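Long-range contacts in formyltransferase (Francisella tularensis subsp. tularensis, PDB 4NV1), which belongs to the formyltransferase family, with a Rossmann-like domain that binds dTDP-4-amino-4,6-dideoxyglucose together with a smaller C-terminal domain: residues I6-D11 with L70-H75; Y100-F105 with I128-I133; E145-V150 with M215-Y220. All blocks are in the same frame, centred on the assembly; numbering follows the deposited sequence.

Interaction 1: I6-D11 with L70-H75; sequences IFVVTD and LGFSCH. With 0FX (dTDP-4-amino-4,6-dideoxyglucose), chain I.
Phe-7 lays its ring over Gly-71: the glycine CA stands 3.7 Å from the ring centroid, a CH-pi contact over the face. Phe-7 CG sits between the backbone N and carbonyl carbon (chi1 74°), the crowded position, which folds the ring across toward the neighbouring strand, where Gly-71, having no side chain, leaves room for it. On the other face of the sheet Ile-6 runs alongside Leu-70, Ile-6 CG1 to Leu-70 CB 4.1 Å, while Ile-6 CG2 and Val-8 CG2 both approach Phe-72 CD1, the valine methyl at the ring's edge. Parallel pairing in register joins the strands, for instance Val-9 N to Phe-72 O. Past Val-9 the donor to Cys-74 O is no backbone N-H but the Thr-10 hydroxyl: with OG1 turned away from its own N (chi1 -173°), it bonds that oxygen at 2.6 Å. Asp-11 N then bonds His-75 O (2.8 Å). At the C-terminal ends of the strands, where Rossmann-like sheets bind ligands, His-75 ND1 donates to O4P of dTDP-4-amino-4,6-dideoxyglucose at 2.9 Å, while its NE2 bonds Glu-158. The two strands are central in the sheet, flanked by strands 29-35 and 89-94; helices 13-24 and 147-170 pack against the Ile-6, Val-8 and Leu-70 side.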
# COMPACT_ATOMS: atom_id res chain seq x y z
N ILE A 6 -35.42 -26.83 -2.61
CA ILE A 6 -34.57 -25.83 -1.97
C ILE A 6 -34.42 -24.58 -2.81
O ILE A 6 -34.23 -24.67 -4.05
CB ILE A 6 -33.18 -26.46 -1.75
CG1 ILE A 6 -33.33 -27.71 -0.88
CG2 ILE A 6 -32.24 -25.46 -1.08
CD1 ILE A 6 -32.10 -28.57 -0.84
N PHE A 7 -34.45 -23.43 -2.15
CA PHE A 7 -33.99 -22.21 -2.79
C PHE A 7 -32.76 -21.63 -2.07
O PHE A 7 -32.62 -21.67 -0.84
CB PHE A 7 -35.10 -21.18 -2.97
CG PHE A 7 -35.53 -20.49 -1.72
CD1 PHE A 7 -36.48 -21.04 -0.88
CD2 PHE A 7 -35.02 -19.25 -1.39
CE1 PHE A 7 -36.92 -20.42 0.28
CE2 PHE A 7 -35.44 -18.62 -0.23
CZ PHE A 7 -36.38 -19.19 0.60
N VAL A 8 -31.90 -21.03 -2.89
CA VAL A 8 -30.64 -20.45 -2.47
C VAL A 8 -30.58 -19.10 -3.10
O VAL A 8 -30.56 -19.00 -4.31
CB VAL A 8 -29.51 -21.32 -3.00
CG1 VAL A 8 -28.14 -20.65 -2.87
CG2 VAL A 8 -29.58 -22.66 -2.32
N VAL A 9 -30.56 -18.08 -2.25
CA VAL A 9 -30.31 -16.72 -2.61
C VAL A 9 -28.88 -16.23 -2.34
O VAL A 9 -28.38 -16.30 -1.19
CB VAL A 9 -31.24 -15.86 -1.82
CG1 VAL A 9 -31.26 -14.48 -2.43
CG2 VAL A 9 -32.61 -16.51 -1.77
N THR A 10 -28.19 -15.80 -3.40
CA THR A 10 -26.86 -15.20 -3.29
C THR A 10 -26.56 -14.19 -4.39
O THR A 10 -27.04 -14.35 -5.53
CB THR A 10 -25.76 -16.25 -3.44
OG1 THR A 10 -24.49 -15.65 -3.18
CG2 THR A 10 -25.76 -16.87 -4.81
N ASP A 11 -25.77 -13.18 -4.03
CA ASP A 11 -25.16 -12.33 -5.02
C ASP A 11 -23.66 -12.52 -5.13
O ASP A 11 -22.98 -11.59 -5.53
CB ASP A 11 -25.52 -10.90 -4.68
CG ASP A 11 -27.01 -10.68 -4.85
OD1 ASP A 11 -27.44 -10.85 -5.99
OD2 ASP A 11 -27.75 -10.45 -3.87
N LEU A 70 -36.94 -25.63 2.21
CA LEU A 70 -35.70 -25.13 2.78
C LEU A 70 -35.25 -23.93 1.97
O LEU A 70 -35.31 -23.98 0.75
CB LEU A 70 -34.68 -26.26 2.68
CG LEU A 70 -33.27 -26.14 3.19
CD1 LEU A 70 -33.36 -25.57 4.61
CD2 LEU A 70 -32.64 -27.52 3.13
N GLY A 71 -34.86 -22.86 2.61
CA GLY A 71 -34.15 -21.77 1.97
C GLY A 71 -32.80 -21.43 2.58
O GLY A 71 -32.60 -21.55 3.81
N PHE A 72 -31.89 -21.01 1.72
CA PHE A 72 -30.59 -20.48 2.10
C PHE A 72 -30.34 -19.11 1.50
O PHE A 72 -30.59 -18.84 0.28
CB PHE A 72 -29.47 -21.38 1.63
CG PHE A 72 -29.50 -22.76 2.22
CD1 PHE A 72 -29.77 -23.84 1.45
CD2 PHE A 72 -29.11 -22.96 3.56
CE1 PHE A 72 -29.80 -25.09 1.99
CE2 PHE A 72 -29.14 -24.22 4.11
CZ PHE A 72 -29.43 -25.30 3.32
N SER A 73 -29.80 -18.28 2.38
CA SER A 73 -29.19 -16.99 2.03
C SER A 73 -27.69 -17.05 2.25
O SER A 73 -27.18 -17.44 3.32
CB SER A 73 -29.79 -15.84 2.86
OG SER A 73 -29.16 -14.62 2.49
N CYS A 74 -26.92 -16.72 1.22
CA CYS A 74 -25.48 -16.62 1.46
C CYS A 74 -24.91 -15.51 0.61
O CYS A 74 -24.85 -15.65 -0.62
CB CYS A 74 -24.80 -17.96 1.19
SG CYS A 74 -23.03 -17.96 1.63
N HIS A 75 -24.59 -14.41 1.28
CA HIS A 75 -23.92 -13.26 0.65
C HIS A 75 -24.91 -12.66 -0.37
O HIS A 75 -24.69 -12.68 -1.55
CB HIS A 75 -22.63 -13.65 -0.02
CG HIS A 75 -21.49 -13.81 0.94
ND1 HIS A 75 -20.62 -12.78 1.23
CD2 HIS A 75 -21.06 -14.88 1.65
CE1 HIS A 75 -19.69 -13.21 2.05
NE2 HIS A 75 -19.92 -14.49 2.30
O4P 0FX I . -20.34 -9.87 0.86
P2 0FX I . -20.71 -9.71 -0.63
O3P 0FX I . -20.25 -10.57 -1.79
O1G 0FX I . -22.04 -8.87 -0.82
C1G 0FX I . -23.30 -9.39 -0.45
C2G 0FX I . -24.17 -8.18 -0.73
O2G 0FX I . -23.82 -7.54 -1.95
C3G 0FX I . -24.08 -7.15 0.39
O3G 0FX I . -25.12 -6.21 0.04
C4G 0FX I . -24.28 -7.87 1.74
N4A 0FX I . -24.30 -6.96 2.87
C5G 0FX I . -23.23 -8.97 1.99
C6G 0FX I . -23.49 -9.70 3.30
O5G 0FX I . -23.32 -9.89 0.90
OPP 0FX I . -19.95 -8.60 -1.48
P 0FX I . -19.53 -7.09 -1.25
O1P 0FX I . -20.63 -6.06 -1.32
O2P 0FX I . -18.34 -7.26 -2.19
O5 0FX I . -18.73 -6.95 0.15
C5 0FX I . -17.61 -7.82 0.36
C4 0FX I . -16.49 -7.12 1.11
O4 0FX I . -15.85 -6.19 0.26
C3 0FX I . -16.90 -6.31 2.31
O3 0FX I . -16.84 -7.06 3.53
C2 0FX I . -15.80 -5.26 2.42
C1 0FX I . -15.40 -5.06 0.95
N11 0FX I . -15.93 -3.78 0.47
C61 0FX I . -17.14 -3.74 -0.12
C51 0FX I . -17.65 -2.53 -0.56
C5A 0FX I . -19.01 -2.34 -1.20
C21 0FX I . -15.19 -2.66 0.63
O21 0FX I . -13.96 -2.67 1.18
N31 0FX I . -15.61 -1.47 0.17
C41 0FX I . -16.82 -1.45 -0.41
O41 0FX I . -17.35 -0.31 -0.84

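Interaction 2: Y100-F105 with I128-I133; sequences YNRGWF and IDHGDI. With 0FX (dTDP-4-amino-4,6-dideoxyglucose), chain I.
Ile-128 O is gripped twice by one side chain: Arg-102 NH2 donates to it at 3.2 Å, and Arg-102 NE does so more weakly. NE also bonds the next carbonyl, Asp-129 O, at 2.9 Å. One arginine thus hydrogen-bonds two successive main-chain carbonyls of the loop linking strands 117-123 and 133-139, the last two strands of the main Rossmann-like sheet. The two carbonyls meet the guanidinium edge differently. Ile-128 O lies in the guanidinium plane and receives NH2 in its own carbonyl plane. For Asp-129 O, NE stands 41° out of the carbonyl plane, off its lone pairs, and the N-H...O angle is only 140°. A turn at chi3 (45°) bends the guanidinium toward the loop, while the aliphatic part of the chain passes Asp-129, Arg-102 CG to Asp-129 CB 3.8 Å.

Although Asp-129 faces an arginine, the carboxylate makes no salt bridge with it: Arg-102 NE and Asp-129 OD2 are 5.6 Å apart, and the two planar groups are nearly perpendicular. OD2 instead takes the backbone N-H of Gly-103 in a nearly straight bond of 3.1 Å. Arginine and aspartate thus each hold main-chain atoms of the opposite segment. Strand 102-103 is also tied by backbone bonds to Asn-184 and Asn-186, so the contact fastens a strand of the small parallel sheet to a loop of the main sheet.

Just past Gly-103 the chain enters the ligand pocket. Phe-105 lies between Trp-104 on one face and dTDP-4-amino-4,6-dideoxyglucose on the other, and the Trp-104 ring has the sugar's amino nitrogen N4A over one face, 3.4 Å from CZ2.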
# COMPACT_ATOMS: atom_id res chain seq x y z
N TYR A 100 -21.10 -11.19 17.48
CA TYR A 100 -20.14 -10.05 17.39
C TYR A 100 -20.06 -9.36 16.00
O TYR A 100 -19.90 -10.03 14.99
CB TYR A 100 -18.75 -10.47 17.82
CG TYR A 100 -18.67 -11.27 19.12
CD1 TYR A 100 -18.55 -12.64 19.05
CD2 TYR A 100 -18.67 -10.67 20.38
CE1 TYR A 100 -18.48 -13.41 20.18
CE2 TYR A 100 -18.59 -11.45 21.56
CZ TYR A 100 -18.46 -12.82 21.45
OH TYR A 100 -18.41 -13.71 22.52
N ASN A 101 -20.26 -8.06 15.99
CA ASN A 101 -20.10 -7.17 14.82
C ASN A 101 -21.10 -7.61 13.78
O ASN A 101 -20.74 -7.98 12.68
CB ASN A 101 -18.67 -7.20 14.28
CG ASN A 101 -17.73 -6.42 15.17
OD1 ASN A 101 -18.11 -5.39 15.71
ND2 ASN A 101 -16.50 -6.90 15.30
N ARG A 102 -22.33 -7.76 14.24
CA ARG A 102 -23.45 -8.06 13.38
C ARG A 102 -23.60 -6.84 12.49
O ARG A 102 -23.25 -5.72 12.86
CB ARG A 102 -24.73 -8.35 14.20
CG ARG A 102 -24.56 -9.68 14.94
CD ARG A 102 -25.47 -9.87 16.14
NE ARG A 102 -26.82 -9.46 15.80
CZ ARG A 102 -27.46 -8.43 16.33
NH1 ARG A 102 -26.90 -7.71 17.30
NH2 ARG A 102 -28.69 -8.16 15.89
N GLY A 103 -24.15 -7.06 11.30
CA GLY A 103 -24.34 -5.89 10.43
C GLY A 103 -23.26 -5.78 9.39
O GLY A 103 -22.78 -6.79 8.87
N TRP A 104 -22.87 -4.57 9.09
CA TRP A 104 -21.97 -4.33 7.95
C TRP A 104 -20.45 -4.53 8.16
O TRP A 104 -19.88 -4.02 9.13
CB TRP A 104 -22.28 -2.95 7.34
CG TRP A 104 -23.41 -3.10 6.39
CD1 TRP A 104 -24.74 -3.24 6.70
CD2 TRP A 104 -23.31 -3.24 4.97
NE1 TRP A 104 -25.46 -3.42 5.55
CE2 TRP A 104 -24.61 -3.43 4.48
CE3 TRP A 104 -22.24 -3.22 4.07
CZ2 TRP A 104 -24.87 -3.57 3.11
CZ3 TRP A 104 -22.50 -3.38 2.72
CH2 TRP A 104 -23.81 -3.55 2.25
N PHE A 105 -19.84 -5.26 7.23
CA PHE A 105 -18.41 -5.49 7.11
C PHE A 105 -17.79 -5.86 8.44
O PHE A 105 -16.91 -5.16 8.93
CB PHE A 105 -17.74 -4.27 6.56
CG PHE A 105 -18.22 -3.89 5.17
CD1 PHE A 105 -18.18 -2.57 4.76
CD2 PHE A 105 -18.73 -4.83 4.27
CE1 PHE A 105 -18.65 -2.19 3.52
CE2 PHE A 105 -19.18 -4.45 3.01
CZ PHE A 105 -19.12 -3.13 2.62
N ILE A 128 -31.78 -9.29 12.10
CA ILE A 128 -30.52 -9.46 11.37
C ILE A 128 -29.40 -10.22 12.11
O ILE A 128 -28.93 -9.83 13.19
CB ILE A 128 -29.94 -8.08 10.87
CG1 ILE A 128 -30.85 -7.39 9.83
CG2 ILE A 128 -28.50 -8.18 10.34
CD1 ILE A 128 -30.14 -6.46 8.85
N ASP A 129 -28.88 -11.27 11.46
CA ASP A 129 -27.80 -12.05 12.08
C ASP A 129 -28.21 -12.34 13.55
O ASP A 129 -27.47 -11.96 14.44
CB ASP A 129 -26.44 -11.27 12.00
CG ASP A 129 -26.04 -10.82 10.56
OD1 ASP A 129 -26.40 -11.56 9.59
OD2 ASP A 129 -25.37 -9.76 10.39
N HIS A 130 -29.35 -13.00 13.79
CA HIS A 130 -29.92 -13.13 15.13
C HIS A 130 -30.42 -14.49 15.71
O HIS A 130 -30.51 -14.62 16.94
CB HIS A 130 -31.09 -12.14 15.23
CG HIS A 130 -31.62 -11.94 16.62
ND1 HIS A 130 -32.53 -12.80 17.20
CD2 HIS A 130 -31.35 -10.98 17.54
CE1 HIS A 130 -32.81 -12.37 18.42
NE2 HIS A 130 -32.12 -11.27 18.65
N GLY A 131 -30.85 -15.45 14.89
CA GLY A 131 -31.53 -16.67 15.42
C GLY A 131 -30.61 -17.83 15.77
O GLY A 131 -29.38 -17.69 15.64
N ASP A 132 -31.18 -18.98 16.16
CA ASP A 132 -30.39 -20.20 16.44
C ASP A 132 -29.19 -20.51 15.59
O ASP A 132 -29.27 -20.73 14.38
CB ASP A 132 -31.28 -21.45 16.38
CG ASP A 132 -32.20 -21.59 17.60
OD1 ASP A 132 -32.09 -20.79 18.56
OD2 ASP A 132 -33.06 -22.49 17.53
N ILE A 133 -28.08 -20.72 16.27
CA ILE A 133 -26.87 -21.10 15.61
C ILE A 133 -26.73 -22.61 15.41
O ILE A 133 -26.82 -23.45 16.31
CB ILE A 133 -25.61 -20.63 16.38
CG1 ILE A 133 -25.64 -19.13 16.52
CG2 ILE A 133 -24.36 -21.06 15.62
CD1 ILE A 133 -24.60 -18.58 17.47
O4P 0FX I . -20.34 -9.87 0.86
P2 0FX I . -20.71 -9.71 -0.63
O3P 0FX I . -20.25 -10.57 -1.79
O1G 0FX I . -22.04 -8.87 -0.82
C1G 0FX I . -23.30 -9.39 -0.45
C2G 0FX I . -24.17 -8.18 -0.73
O2G 0FX I . -23.82 -7.54 -1.95
C3G 0FX I . -24.08 -7.15 0.39
O3G 0FX I . -25.12 -6.21 0.04
C4G 0FX I . -24.28 -7.87 1.74
N4A 0FX I . -24.30 -6.96 2.87
C5G 0FX I . -23.23 -8.97 1.99
C6G 0FX I . -23.49 -9.70 3.30
O5G 0FX I . -23.32 -9.89 0.90
OPP 0FX I . -19.95 -8.60 -1.48
P 0FX I . -19.53 -7.09 -1.25
O1P 0FX I . -20.63 -6.06 -1.32
O2P 0FX I . -18.34 -7.26 -2.19
O5 0FX I . -18.73 -6.95 0.15
C5 0FX I . -17.61 -7.82 0.36
C4 0FX I . -16.49 -7.12 1.11
O4 0FX I . -15.85 -6.19 0.26
C3 0FX I . -16.90 -6.31 2.31
O3 0FX I . -16.84 -7.06 3.53
C2 0FX I . -15.80 -5.26 2.42
C1 0FX I . -15.40 -5.06 0.95
N11 0FX I . -15.93 -3.78 0.47
C61 0FX I . -17.14 -3.74 -0.12
C51 0FX I . -17.65 -2.53 -0.56
C5A 0FX I . -19.01 -2.34 -1.20
C21 0FX I . -15.19 -2.66 0.63
O21 0FX I . -13.96 -2.67 1.18
N31 0FX I . -15.61 -1.47 0.17
C41 0FX I . -16.82 -1.45 -0.41
O41 0FX I . -17.35 -0.31 -0.84

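Interaction 3: E145-V150 with M215-Y220; sequences ENSFDV and MTHPPY. With 0FX (dTDP-4-amino-4,6-dideoxyglucose), chain I.
The first turn of helix 147-170 comes against an extended chain that follows helix 205-214, with the CA atoms of Phe-148 and His-217 4.6 Å apart and Thr-216 O directed at the helix start, where it takes a weak bond from Phe-148 N. That start is closed by a capping box: Asn-146 OD1 accepts from Asp-149 N, and Asp-149 OD2 accepts from Asn-146 N. Asn-146 also lays its CB 3.3 Å from Thr-216 O, its side chain crossing that of Thr-216 at about a right angle.

His-217 is the centre of the contact. Its CG points away from the backbone N (chi1 -161°), and the imidazole stands between the helix and the ligand. Ser-147 OG lies in the plane of the ring at its edge and forms a 2.6 Å hydrogen bond with ND1; the same hydroxyl is bonded to Gln-107 NE2, itself a ligand contact. Over one imidazole face comes Phe-148 CA, 3.6 Å from the centroid in a CH-pi contact. Over the opposite face lies C1 of dTDP-4-amino-4,6-dideoxyglucose. The Phe-148 ring adds an offset edge-to-face pair, its edge toward the histidine face with planes at 70°, and Phe-148 CB touches Pro-218 CD at 4.1 Å.

Beyond a cis peptide bond before Pro-219, Tyr-220 lays one ring face over the thymine ring of the ligand, Tyr-220 CD1 to ligand N11 3.4 Å. With an edge bond to the serine fixing its rotation and carbon groups pressed on both faces, His-217 is held as a flat wall for the nucleoside, in a pocket to which both family regions contribute.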
# COMPACT_ATOMS: atom_id res chain seq x y z
N GLU A 145 -2.49 -8.96 7.72
CA GLU A 145 -3.68 -9.17 6.92
C GLU A 145 -4.48 -7.92 6.89
O GLU A 145 -4.47 -7.18 7.86
CB GLU A 145 -4.59 -10.24 7.55
CG GLU A 145 -3.90 -11.57 7.59
CD GLU A 145 -4.67 -12.74 8.18
OE1 GLU A 145 -5.56 -12.49 9.01
OE2 GLU A 145 -4.29 -13.90 7.83
N ASN A 146 -5.16 -7.71 5.77
CA ASN A 146 -6.11 -6.64 5.63
C ASN A 146 -7.56 -7.18 5.57
O ASN A 146 -7.81 -8.39 5.70
CB ASN A 146 -5.75 -5.82 4.36
CG ASN A 146 -5.81 -6.65 3.09
OD1 ASN A 146 -6.52 -7.64 3.01
ND2 ASN A 146 -5.00 -6.26 2.09
N SER A 147 -8.52 -6.30 5.34
CA SER A 147 -9.90 -6.72 5.16
C SER A 147 -10.07 -7.80 4.12
O SER A 147 -10.93 -8.69 4.30
CB SER A 147 -10.89 -5.58 4.93
OG SER A 147 -12.17 -6.02 4.43
N PHE A 148 -9.27 -7.76 3.06
CA PHE A 148 -9.49 -8.70 1.97
C PHE A 148 -9.00 -10.06 2.40
O PHE A 148 -9.67 -11.05 2.14
CB PHE A 148 -8.88 -8.31 0.61
CG PHE A 148 -8.88 -9.45 -0.37
CD1 PHE A 148 -9.78 -9.50 -1.42
CD2 PHE A 148 -7.97 -10.48 -0.24
CE1 PHE A 148 -9.79 -10.55 -2.32
CE2 PHE A 148 -7.97 -11.55 -1.14
CZ PHE A 148 -8.89 -11.57 -2.18
N ASP A 149 -7.89 -10.14 3.12
CA ASP A 149 -7.41 -11.45 3.48
C ASP A 149 -8.30 -12.13 4.52
O ASP A 149 -8.32 -13.37 4.57
CB ASP A 149 -5.98 -11.41 4.04
CG ASP A 149 -5.01 -10.52 3.22
OD1 ASP A 149 -4.99 -10.70 1.98
OD2 ASP A 149 -4.29 -9.67 3.79
N VAL A 150 -8.83 -11.33 5.45
CA VAL A 150 -9.67 -11.86 6.51
C VAL A 150 -11.01 -12.25 5.92
O VAL A 150 -11.50 -13.32 6.23
CB VAL A 150 -9.88 -10.87 7.68
CG1 VAL A 150 -10.82 -11.52 8.71
CG2 VAL A 150 -8.52 -10.55 8.28
N MET A 215 -9.41 -1.01 6.48
CA MET A 215 -10.02 -0.30 5.36
C MET A 215 -9.47 -0.60 3.96
O MET A 215 -9.94 0.01 2.99
CB MET A 215 -9.92 1.21 5.60
CG MET A 215 -10.62 1.75 6.83
SD MET A 215 -12.40 1.54 6.91
CE MET A 215 -12.97 2.89 5.92
N THR A 216 -8.56 -1.57 3.88
CA THR A 216 -7.92 -2.00 2.67
C THR A 216 -8.45 -3.34 2.17
O THR A 216 -8.32 -4.40 2.81
CB THR A 216 -6.37 -2.02 2.80
OG1 THR A 216 -5.88 -0.74 3.25
CG2 THR A 216 -5.76 -2.36 1.46
N HIS A 217 -9.11 -3.24 1.02
CA HIS A 217 -9.83 -4.35 0.41
C HIS A 217 -9.91 -4.06 -1.11
O HIS A 217 -10.93 -3.51 -1.53
CB HIS A 217 -11.22 -4.45 1.04
CG HIS A 217 -11.88 -5.78 0.83
ND1 HIS A 217 -12.34 -6.57 1.87
CD2 HIS A 217 -12.15 -6.48 -0.30
CE1 HIS A 217 -12.84 -7.69 1.39
NE2 HIS A 217 -12.73 -7.66 0.07
N PRO A 218 -8.85 -4.43 -1.87
CA PRO A 218 -8.93 -4.19 -3.31
C PRO A 218 -10.18 -4.89 -3.85
O PRO A 218 -10.55 -5.96 -3.39
CB PRO A 218 -7.67 -4.83 -3.87
CG PRO A 218 -6.72 -4.88 -2.75
CD PRO A 218 -7.58 -5.08 -1.51
N PRO A 219 -10.81 -4.31 -4.87
CA PRO A 219 -10.28 -3.14 -5.53
C PRO A 219 -11.09 -1.97 -5.02
O PRO A 219 -11.20 -0.96 -5.70
CB PRO A 219 -10.53 -3.44 -7.02
CG PRO A 219 -11.75 -4.31 -7.02
CD PRO A 219 -11.91 -4.93 -5.65
N TYR A 220 -11.64 -2.06 -3.81
CA TYR A 220 -12.41 -0.91 -3.38
C TYR A 220 -11.54 0.28 -2.90
O TYR A 220 -10.42 0.11 -2.43
CB TYR A 220 -13.41 -1.31 -2.31
CG TYR A 220 -14.36 -2.38 -2.79
CD1 TYR A 220 -14.16 -3.70 -2.45
CD2 TYR A 220 -15.42 -2.09 -3.64
CE1 TYR A 220 -15.04 -4.67 -2.83
CE2 TYR A 220 -16.31 -3.06 -4.04
CZ TYR A 220 -16.10 -4.36 -3.63
OH TYR A 220 -16.93 -5.39 -4.00
O4P 0FX I . -20.34 -9.87 0.86
P2 0FX I . -20.71 -9.71 -0.63
O3P 0FX I . -20.25 -10.57 -1.79
O1G 0FX I . -22.04 -8.87 -0.82
C1G 0FX I . -23.30 -9.39 -0.45
C2G 0FX I . -24.17 -8.18 -0.73
O2G 0FX I . -23.82 -7.54 -1.95
C3G 0FX I . -24.08 -7.15 0.39
O3G 0FX I . -25.12 -6.21 0.04
C4G 0FX I . -24.28 -7.87 1.74
N4A 0FX I . -24.30 -6.96 2.87
C5G 0FX I . -23.23 -8.97 1.99
C6G 0FX I . -23.49 -9.70 3.30
O5G 0FX I . -23.32 -9.89 0.90
OPP 0FX I . -19.95 -8.60 -1.48
P 0FX I . -19.53 -7.09 -1.25
O1P 0FX I . -20.63 -6.06 -1.32
O2P 0FX I . -18.34 -7.26 -2.19
O5 0FX I . -18.73 -6.95 0.15
C5 0FX I . -17.61 -7.82 0.36
C4 0FX I . -16.49 -7.12 1.11
O4 0FX I . -15.85 -6.19 0.26
C3 0FX I . -16.90 -6.31 2.31
O3 0FX I . -16.84 -7.06 3.53
C2 0FX I . -15.80 -5.26 2.42
C1 0FX I . -15.40 -5.06 0.95
N11 0FX I . -15.93 -3.78 0.47
C61 0FX I . -17.14 -3.74 -0.12
C51 0FX I . -17.65 -2.53 -0.56
C5A 0FX I . -19.01 -2.34 -1.20
C21 0FX I . -15.19 -2.66 0.63
O21 0FX I . -13.96 -2.67 1.18
N31 0FX I . -15.61 -1.47 0.17
C41 0FX I . -16.82 -1.45 -0.41
O41 0FX I . -17.35 -0.31 -0.84

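How the interactions relate
The three contacts follow one another along the chain without overlap and all touch one ligand, dTDP-4-amino-4,6-dideoxyglucose, without touching each other. Interactions 1 and 2 have centres 16 Å apart and belong to the Rossmann-like domain: the first pairs two central strands of the large sheet, the second involves the loop between its last two strands. Interaction 3, with its centre 25 Å from interaction 1 and 21 Å from interaction 2, joins the start of helix 147-170 to the C-terminal region. Helix 147-170 packs on the strands of interaction 1 further along its length. Together they place pocket residues along the ligand: the amino sugar, a phosphate in the middle and the nucleoside at the other end.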